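Local coordinates for protein GDP-perosamine synthase (Caulobacter crescentus, PDB 3BN1) that catalyses the pyridoxal phosphate-dependent transfer of an amino group from L-glutamate to GDP-4-keto-6-deoxy-D-mannose, yielding GDP-perosamine for O-antigen synthesis, at residues A[38-43]-A[237-242]; A[118-123]-A[150-155]; A[267-272]-A[367-372]. All coordinates share one frame; numbering follows the deposited sequence.

Contact 1: A[38-43]-A[237-242]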
loop_
_atom_site.group_PDB
_atom_site.type_symbol
_atom_site.label_atom_id
_atom_site.label_comp_id
_atom_site.label_asym_id
_atom_site.label_seq_id
_atom_site.Cartn_x
_atom_site.Cartn_y
_atom_site.Cartn_z
ATOM N N ARG A 38 5.123 -16.469 -8.838
ATOM C CA ARG A 38 5.711 -17.537 -8.017
ATOM C C ARG A 38 6.200 -17.103 -6.631
ATOM O O ARG A 38 5.924 -17.735 -5.599
ATOM C CB ARG A 38 6.875 -18.262 -8.757
ATOM C CG ARG A 38 8.325 -17.974 -8.195
ATOM C CD ARG A 38 9.586 -18.743 -8.761
ATOM N NE ARG A 38 10.547 -18.998 -7.668
ATOM C CZ ARG A 38 11.849 -19.286 -7.787
ATOM N NH1 ARG A 38 12.401 -19.388 -8.985
ATOM N NH2 ARG A 38 12.623 -19.479 -6.711
ATOM N N PHE A 39 7.014 -16.067 -6.613
ATOM C CA PHE A 39 7.586 -15.655 -5.333
ATOM C C PHE A 39 6.530 -15.368 -4.268
ATOM O O PHE A 39 6.697 -15.727 -3.090
ATOM C CB PHE A 39 8.526 -14.489 -5.579
ATOM C CG PHE A 39 9.740 -14.872 -6.390
ATOM C CD1 PHE A 39 10.655 -15.823 -5.917
ATOM C CD2 PHE A 39 10.008 -14.273 -7.599
ATOM C CE1 PHE A 39 11.802 -16.132 -6.624
ATOM C CE2 PHE A 39 11.146 -14.589 -8.308
ATOM C CZ PHE A 39 12.034 -15.530 -7.828
ATOM N N ILE A 40 5.446 -14.702 -4.670
ATOM C CA ILE A 40 4.375 -14.405 -3.708
ATOM C C ILE A 40 3.874 -15.688 -2.990
ATOM O O ILE A 40 3.819 -15.818 -1.734
ATOM C CB ILE A 40 3.229 -13.545 -4.360
ATOM C CG1 ILE A 40 3.816 -12.399 -5.179
ATOM C CG2 ILE A 40 2.318 -13.002 -3.277
ATOM C CD1 ILE A 40 2.778 -11.431 -5.748
ATOM N N VAL A 41 3.495 -16.665 -3.795
ATOM C CA VAL A 41 2.991 -17.888 -3.217
ATOM C C VAL A 41 4.124 -18.613 -2.426
ATOM O O VAL A 41 3.884 -19.200 -1.358
ATOM C CB VAL A 41 2.409 -18.735 -4.374
ATOM C CG1 VAL A 41 3.544 -19.280 -5.234
ATOM C CG2 VAL A 41 1.448 -19.798 -3.874
ATOM N N GLU A 42 5.340 -18.613 -2.982
ATOM C CA GLU A 42 6.451 -19.284 -2.300
ATOM C C GLU A 42 6.783 -18.631 -0.976
ATOM O O GLU A 42 6.955 -19.297 0.042
ATOM C CB GLU A 42 7.710 -19.359 -3.145
ATOM C CG GLU A 42 7.546 -20.261 -4.342
ATOM C CD GLU A 42 8.853 -20.475 -5.084
ATOM O OE1 GLU A 42 9.655 -19.520 -5.135
ATOM O OE2 GLU A 42 9.069 -21.590 -5.608
ATOM N N PHE A 43 6.863 -17.318 -1.013
ATOM C CA PHE A 43 7.139 -16.571 0.200
ATOM C C PHE A 43 6.023 -16.779 1.226
ATOM O O PHE A 43 6.286 -17.095 2.406
ATOM C CB PHE A 43 7.245 -15.076 -0.172
ATOM C CG PHE A 43 7.703 -14.204 0.971
ATOM C CD1 PHE A 43 8.538 -14.724 1.980
ATOM C CD2 PHE A 43 7.268 -12.868 1.064
ATOM C CE1 PHE A 43 8.976 -13.901 3.040
ATOM C CE2 PHE A 43 7.687 -12.047 2.160
ATOM C CZ PHE A 43 8.538 -12.563 3.140
ATOM N N ILE A 237 8.179 -8.853 -6.961
ATOM C CA ILE A 237 9.552 -8.390 -6.693
ATOM C C ILE A 237 9.807 -8.315 -5.174
ATOM O O ILE A 237 10.807 -8.849 -4.697
ATOM C CB ILE A 237 9.847 -6.959 -7.348
ATOM C CG1 ILE A 237 10.142 -7.137 -8.868
ATOM C CG2 ILE A 237 11.055 -6.326 -6.616
ATOM C CD1 ILE A 237 10.504 -5.875 -9.692
ATOM N N GLN A 238 8.871 -7.727 -4.417
ATOM C CA GLN A 238 9.018 -7.668 -2.964
ATOM C C GLN A 238 9.024 -9.095 -2.398
ATOM O O GLN A 238 9.757 -9.392 -1.472
ATOM C CB GLN A 238 7.844 -6.901 -2.305
ATOM C CG GLN A 238 7.772 -5.391 -2.633
ATOM C CD GLN A 238 6.344 -4.837 -2.575
ATOM O OE1 GLN A 238 5.741 -4.619 -3.608
ATOM N NE2 GLN A 238 5.815 -4.643 -1.382
ATOM N N ALA A 239 8.186 -9.982 -2.930
ATOM C CA ALA A 239 8.145 -11.358 -2.380
ATOM C C ALA A 239 9.457 -12.089 -2.692
ATOM O O ALA A 239 9.917 -12.970 -1.938
ATOM C CB ALA A 239 6.949 -12.184 -2.930
ATOM N N ALA A 240 10.034 -11.757 -3.840
ATOM C CA ALA A 240 11.286 -12.402 -4.222
ATOM C C ALA A 240 12.356 -12.033 -3.184
ATOM O O ALA A 240 13.008 -12.908 -2.606
ATOM C CB ALA A 240 11.684 -12.061 -5.670
ATOM N N ILE A 241 12.467 -10.749 -2.862
ATOM C CA ILE A 241 13.426 -10.320 -1.856
ATOM C C ILE A 241 13.078 -10.978 -0.526
ATOM O O ILE A 241 13.939 -11.509 0.241
ATOM C CB ILE A 241 13.465 -8.777 -1.677
ATOM C CG1 ILE A 241 13.870 -8.084 -3.007
ATOM C CG2 ILE A 241 14.468 -8.478 -0.483
ATOM C CD1 ILE A 241 13.822 -6.525 -3.069
ATOM N N GLY A 242 11.791 -10.947 -0.225
ATOM C CA GLY A 242 11.396 -11.577 1.016
ATOM C C GLY A 242 11.774 -13.074 1.165
ATOM O O GLY A 242 12.024 -13.621 2.251
#
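The ring of F39 lies flat against the methyl of A240, whose CB stands 3.5 Å from the ring centroid and 19° off its normal, a CH-pi contact over one face. R38 CG comes over the opposite face, so the ring is sandwiched between its own neighbour and the other helix. One turn later F43 does the same to the backbone: G242 CA sits 3.9 Å from the centroid of the F43 ring, close to its normal. With chi1 at -173°, CG of F43 is carried away from its own backbone N and the ring is swung out over the glycine. Between the two phenylalanines A239 CB plugs directly into the backbone of the first helix, 3.4 Å from I40 N and 3.5 Å from F39 C. Small residues at 239, 240 and 242 let the axes of the two short segments come within 7.6 Å at a crossing angle of 44°. No hydrogen bond spans the segments; methyls and ring faces pack on each other and on backbone. Beside them R38 NE makes a 2.7 Å salt bridge to E42 OE1, and its guanidinium also reaches E26 and Y23 of helix 20-30. F39 meets the Y23 ring too, and F43 meets F184 just after strand 179-183. Helix 236-247 is thus wedged between helix 38-51 and the second subunit, whose I241 packs on I237.

Contact 2: A[118-123]-A[150-155]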
loop_
_atom_site.group_PDB
_atom_site.type_symbol
_atom_site.label_atom_id
_atom_site.label_comp_id
_atom_site.label_asym_id
_atom_site.label_seq_id
_atom_site.Cartn_x
_atom_site.Cartn_y
_atom_site.Cartn_z
ATOM N N LYS A 118 -2.806 -5.143 33.588
ATOM C CA LYS A 118 -3.585 -3.892 33.504
ATOM C C LYS A 118 -4.706 -4.034 32.472
ATOM O O LYS A 118 -5.544 -3.155 32.253
ATOM C CB LYS A 118 -2.667 -2.703 33.166
ATOM C CG LYS A 118 -1.593 -2.531 34.226
ATOM C CD LYS A 118 -1.044 -1.094 34.338
ATOM C CE LYS A 118 -1.298 -0.535 35.766
ATOM N NZ LYS A 118 -0.080 -0.139 36.564
ATOM N N LEU A 119 -4.739 -5.188 31.843
ATOM C CA LEU A 119 -5.747 -5.391 30.819
ATOM C C LEU A 119 -7.200 -5.434 31.267
ATOM O O LEU A 119 -8.086 -4.760 30.700
ATOM C CB LEU A 119 -5.428 -6.722 30.162
ATOM C CG LEU A 119 -5.468 -7.059 28.683
ATOM C CD1 LEU A 119 -5.051 -5.827 27.835
ATOM C CD2 LEU A 119 -4.560 -8.322 28.534
ATOM N N GLU A 120 -7.487 -6.302 32.235
ATOM C CA GLU A 120 -8.887 -6.551 32.565
ATOM C C GLU A 120 -9.761 -5.396 32.871
ATOM O O GLU A 120 -10.909 -5.360 32.465
ATOM C CB GLU A 120 -9.091 -7.665 33.574
ATOM C CG GLU A 120 -10.232 -8.522 33.128
ATOM C CD GLU A 120 -10.263 -9.791 33.884
ATOM O OE1 GLU A 120 -9.224 -10.057 34.528
ATOM O OE2 GLU A 120 -11.296 -10.491 33.814
ATOM N N ALA A 121 -9.185 -4.477 33.626
ATOM C CA ALA A 121 -9.873 -3.296 34.071
ATOM C C ALA A 121 -10.146 -2.399 32.874
ATOM O O ALA A 121 -10.813 -1.375 33.003
ATOM C CB ALA A 121 -8.962 -2.568 35.027
ATOM N N LEU A 122 -9.592 -2.730 31.712
ATOM C CA LEU A 122 -9.844 -1.829 30.555
ATOM C C LEU A 122 -10.952 -2.366 29.658
ATOM O O LEU A 122 -11.434 -1.694 28.695
ATOM C CB LEU A 122 -8.573 -1.698 29.707
ATOM C CG LEU A 122 -7.478 -0.883 30.420
ATOM C CD1 LEU A 122 -6.270 -0.916 29.453
ATOM C CD2 LEU A 122 -7.968 0.497 30.582
ATOM N N ILE A 123 -11.312 -3.611 29.965
ATOM C CA ILE A 123 -12.359 -4.287 29.176
ATOM C C ILE A 123 -13.726 -3.655 29.447
ATOM O O ILE A 123 -14.018 -3.353 30.593
ATOM C CB ILE A 123 -12.333 -5.862 29.254
ATOM C CG1 ILE A 123 -10.919 -6.380 28.888
ATOM C CG2 ILE A 123 -13.374 -6.461 28.290
ATOM C CD1 ILE A 123 -10.637 -7.887 29.192
ATOM N N ARG A 150 -9.735 -14.863 26.414
ATOM C CA ARG A 150 -10.666 -16.001 26.307
ATOM C C ARG A 150 -11.861 -15.905 27.247
ATOM O O ARG A 150 -13.003 -16.230 26.874
ATOM C CB ARG A 150 -9.935 -17.325 26.412
ATOM C CG ARG A 150 -8.812 -17.419 25.378
ATOM C CD ARG A 150 -8.060 -18.755 25.389
ATOM N NE ARG A 150 -7.436 -18.984 24.080
ATOM C CZ ARG A 150 -6.192 -19.416 23.858
ATOM N NH1 ARG A 150 -5.374 -19.706 24.857
ATOM N NH2 ARG A 150 -5.766 -19.612 22.614
ATOM N N ARG A 151 -11.587 -15.335 28.415
ATOM C CA ARG A 151 -12.561 -15.105 29.448
ATOM C C ARG A 151 -13.586 -14.067 29.017
ATOM O O ARG A 151 -14.740 -14.145 29.439
ATOM C CB ARG A 151 -11.848 -14.592 30.715
ATOM C CG ARG A 151 -12.462 -15.060 32.013
ATOM C CD ARG A 151 -11.459 -15.760 32.926
ATOM N NE ARG A 151 -10.296 -14.927 33.229
ATOM C CZ ARG A 151 -10.352 -13.642 33.558
ATOM N NH1 ARG A 151 -9.217 -12.965 33.775
ATOM N NH2 ARG A 151 -11.527 -13.037 33.642
ATOM N N HIS A 152 -13.154 -13.120 28.190
ATOM C CA HIS A 152 -14.005 -12.044 27.712
ATOM C C HIS A 152 -14.370 -12.218 26.265
ATOM O O HIS A 152 -14.916 -11.324 25.634
ATOM C CB HIS A 152 -13.345 -10.685 27.971
ATOM C CG HIS A 152 -13.157 -10.432 29.434
ATOM N ND1 HIS A 152 -14.162 -9.925 30.225
ATOM C CD2 HIS A 152 -12.160 -10.792 30.283
ATOM C CE1 HIS A 152 -13.774 -9.936 31.493
ATOM N NE2 HIS A 152 -12.550 -10.425 31.552
ATOM N N ASN A 153 -14.088 -13.397 25.753
ATOM C CA ASN A 153 -14.395 -13.657 24.364
ATOM C C ASN A 153 -13.897 -12.520 23.497
ATOM O O ASN A 153 -14.681 -12.014 22.689
ATOM C CB ASN A 153 -15.899 -13.785 24.147
ATOM C CG ASN A 153 -16.290 -15.110 23.651
ATOM O OD1 ASN A 153 -16.113 -15.409 22.467
ATOM N ND2 ASN A 153 -16.841 -15.931 24.545
ATOM N N LEU A 154 -12.613 -12.165 23.587
ATOM C CA LEU A 154 -12.030 -11.140 22.709
ATOM C C LEU A 154 -11.083 -11.838 21.761
ATOM O O LEU A 154 -10.479 -12.884 22.069
ATOM C CB LEU A 154 -11.131 -10.165 23.508
ATOM C CG LEU A 154 -12.018 -9.590 24.623
ATOM C CD1 LEU A 154 -11.195 -8.888 25.584
ATOM C CD2 LEU A 154 -13.087 -8.653 24.040
ATOM N N LEU A 155 -10.830 -11.142 20.674
ATOM C CA LEU A 155 -9.839 -11.543 19.691
ATOM C C LEU A 155 -8.483 -10.972 20.149
ATOM O O LEU A 155 -8.407 -9.975 20.879
ATOM C CB LEU A 155 -10.167 -10.896 18.353
ATOM C CG LEU A 155 -11.474 -11.470 17.765
ATOM C CD1 LEU A 155 -11.931 -10.592 16.589
ATOM C CD2 LEU A 155 -11.112 -12.889 17.307
#
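I123 lays its CD1 methyl over one face of the H152 imidazole, 3.8 Å from the ring centroid and offset toward the CG-CD2 side of the ring. With CG1 beside the backbone N (chi1 -53°), the isoleucine also sends this methyl to L154, meeting CD1 of that leucine tip to tip at 3.8 Å. The same imidazole is used at its edge by E120: H152 NE2 donates to E120 OE2 over 2.6 Å in a nearly straight bond that lies in the ring plane. Carboxylate and ring are turned 78° against each other. R151 grips the carboxylate end-on with two nitrogens. Its NH2 gives a 2.6 Å bond to E120 OE2, while NH1 reaches E120 OE1 at 3.0 Å, almost perfectly straight.

H152 is the first residue to leave helix 142-151, which ends in a Schellman motif: N153, with positive phi, is its C-prime residue, and L154 N turns back to A149 O. The chain then enters strand 155-159 of the large central sheet, characteristic of the aspartate aminotransferase fold. The contact therefore ties this helix-to-strand turn to the 3-10 turn that follows helix 116-119 and leads toward strand 127-130.

E120 OE2 accepts from both H152 NE2, on its anti side, and R151 NH2, on its syn side; both are tilted about 30° out of the carboxylate plane toward the same face, and NH1 stands still further out from its own oxygen. Such double donation probably stabilises the carboxylate as an anion. A second acid holds the arginine, since R151 NE forms a salt bridge with E147 one turn back on its own helix. V148 of helix 142-151 packs against both E120 and I123, and L154 rests on T127 and I130 of strand 127-130.

Contact 3: A[267-272]-A[367-372]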
loop_
_atom_site.group_PDB
_atom_site.type_symbol
_atom_site.label_atom_id
_atom_site.label_comp_id
_atom_site.label_asym_id
_atom_site.label_seq_id
_atom_site.Cartn_x
_atom_site.Cartn_y
_atom_site.Cartn_z
ATOM N N LEU A 267 29.057 -4.174 27.953
ATOM C CA LEU A 267 28.261 -3.147 28.616
ATOM C C LEU A 267 28.668 -2.898 30.030
ATOM O O LEU A 267 28.312 -1.884 30.603
ATOM C CB LEU A 267 26.737 -3.350 28.530
ATOM C CG LEU A 267 25.994 -2.730 27.326
ATOM C CD1 LEU A 267 24.532 -2.497 27.651
ATOM C CD2 LEU A 267 26.610 -1.460 26.729
ATOM N N ALA A 268 29.425 -3.837 30.577
ATOM C CA ALA A 268 29.966 -3.734 31.927
ATOM C C ALA A 268 30.791 -2.439 32.069
ATOM O O ALA A 268 30.813 -1.774 33.102
ATOM C CB ALA A 268 30.872 -4.968 32.156
ATOM N N ARG A 269 31.490 -2.081 31.006
ATOM C CA ARG A 269 32.300 -0.885 31.036
ATOM C C ARG A 269 31.515 0.382 31.411
ATOM O O ARG A 269 32.087 1.371 31.866
ATOM C CB ARG A 269 32.980 -0.748 29.665
ATOM C CG ARG A 269 34.154 0.211 29.660
ATOM C CD ARG A 269 34.395 0.768 28.263
ATOM N NE ARG A 269 34.844 2.163 28.265
ATOM C CZ ARG A 269 35.505 2.743 27.261
ATOM N NH1 ARG A 269 35.812 2.046 26.167
ATOM N NH2 ARG A 269 35.864 4.022 27.342
ATOM N N LEU A 270 30.203 0.367 31.211
ATOM C CA LEU A 270 29.357 1.547 31.464
ATOM C C LEU A 270 28.704 1.529 32.837
ATOM O O LEU A 270 28.054 2.506 33.289
ATOM C CB LEU A 270 28.281 1.650 30.373
ATOM C CG LEU A 270 28.717 1.764 28.903
ATOM C CD1 LEU A 270 27.470 1.923 28.120
ATOM C CD2 LEU A 270 29.691 2.913 28.566
ATOM N N GLY A 271 28.895 0.409 33.524
ATOM C CA GLY A 271 28.369 0.304 34.882
ATOM C C GLY A 271 26.903 0.649 35.047
ATOM O O GLY A 271 26.066 0.211 34.253
ATOM N N ASN A 272 26.565 1.395 36.105
ATOM C CA ASN A 272 25.154 1.685 36.311
ATOM C C ASN A 272 24.606 2.789 35.401
ATOM O O ASN A 272 23.435 3.202 35.547
ATOM C CB ASN A 272 24.841 1.960 37.806
ATOM C CG ASN A 272 25.199 3.392 38.225
ATOM O OD1 ASN A 272 25.885 4.115 37.490
ATOM N ND2 ASN A 272 24.758 3.794 39.420
ATOM N N ALA A 367 31.865 5.349 22.868
ATOM C CA ALA A 367 31.115 6.593 22.673
ATOM C C ALA A 367 30.145 6.791 23.838
ATOM O O ALA A 367 30.077 7.891 24.380
ATOM C CB ALA A 367 30.342 6.597 21.345
ATOM N N LEU A 368 29.460 5.719 24.249
ATOM C CA LEU A 368 28.522 5.797 25.370
ATOM C C LEU A 368 29.279 6.121 26.644
ATOM O O LEU A 368 28.775 6.840 27.503
ATOM C CB LEU A 368 27.779 4.484 25.516
ATOM C CG LEU A 368 26.656 4.171 24.476
ATOM C CD1 LEU A 368 26.114 2.773 24.759
ATOM C CD2 LEU A 368 25.465 5.193 24.719
ATOM N N ASP A 369 30.472 5.526 26.817
ATOM C CA ASP A 369 31.298 5.855 27.958
ATOM C C ASP A 369 31.575 7.395 27.976
ATOM O O ASP A 369 31.490 8.103 29.027
ATOM C CB ASP A 369 32.601 5.051 27.931
ATOM C CG ASP A 369 33.569 5.493 29.028
ATOM O OD1 ASP A 369 33.142 5.565 30.204
ATOM O OD2 ASP A 369 34.718 5.862 28.706
ATOM N N GLN A 370 31.867 7.924 26.797
ATOM C CA GLN A 370 32.103 9.363 26.624
ATOM C C GLN A 370 30.891 10.278 26.862
ATOM O O GLN A 370 31.010 11.282 27.511
ATOM C CB GLN A 370 32.684 9.629 25.240
ATOM C CG GLN A 370 32.700 11.090 24.840
ATOM C CD GLN A 370 33.756 11.342 23.786
ATOM O OE1 GLN A 370 34.363 10.388 23.275
ATOM N NE2 GLN A 370 33.995 12.618 23.458
ATOM N N VAL A 371 29.728 9.926 26.316
ATOM C CA VAL A 371 28.516 10.743 26.415
ATOM C C VAL A 371 27.544 10.563 27.579
ATOM O O VAL A 371 26.643 11.363 27.757
ATOM C CB VAL A 371 27.747 10.807 25.052
ATOM C CG1 VAL A 371 28.776 11.062 23.932
ATOM C CG2 VAL A 371 26.938 9.479 24.775
ATOM N N LEU A 372 27.682 9.488 28.352
ATOM C CA LEU A 372 26.747 9.267 29.452
ATOM C C LEU A 372 27.298 10.010 30.647
ATOM O O LEU A 372 28.028 9.435 31.470
ATOM C CB LEU A 372 26.609 7.761 29.788
ATOM C CG LEU A 372 25.961 6.949 28.653
ATOM C CD1 LEU A 372 25.712 5.448 28.953
ATOM C CD2 LEU A 372 24.674 7.687 28.285
#
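L270 pushes its forked end against the last turn of helix 358-371, and this is the close-packed half of the contact. CD2 lies over the helix backbone, 3.2 Å from D369 N, while CD1 touches L368 CB at 3.7 Å. The leucine side chains of L270 and L368 cross at about a right angle. L372, just past the helix end, adds a looser touch, its CD1 being 4.0 Å from L270 CD1. I365, one turn earlier on the helix, also meets L270, and the group is buried.

On the solvent side the meeting is sparser and polar. R269, exposed on the 3-10 turn, passes I365 and A366 and, bent at chi3, brings NH2 to D369 OD2, the two side chains crossing at about a right angle. The salt bridge is short at 2.6 Å but not straight, with an N-H...O angle of 143°. The nitrogen comes from above the carboxylate plane, OD2 is itself tilted from the guanidinium plane, and the two planes are 55° apart. Only one nitrogen of R269 hydrogen-bonds this carboxylate. D369 OD1 goes instead to R273, which also takes the carbonyl of L372 and so binds the helix end as well.

L270 thus joins the turn after helix 249-266 to the C-terminal helix, and a carboxylate shared between two arginines flanks it, an arrangement that probably favours an ionised D369.

In the fold
The three contacts do not touch. Centres of contacts 1 and 2 are about 37 Å apart, those of contacts 1 and 3 about 43 Å, and those of contacts 2 and 3 about 42 Å. Contact 2 falls within the chain span between the halves of contact 1; contact 3 follows both. Contact 1 adjoins the second subunit, and its F43 meets F184, next in sequence to F185 of the 2-oxoglutarate pocket, which also includes R317 and K188, the lysine inferred to carry pyridoxal phosphate. Contact 2 lies at the surface, where two turns lead into inner strands 155-159 and 127-130 of the central sheet. In contact 3 the L372 side chain is about 10 Å from the bound sodium ion.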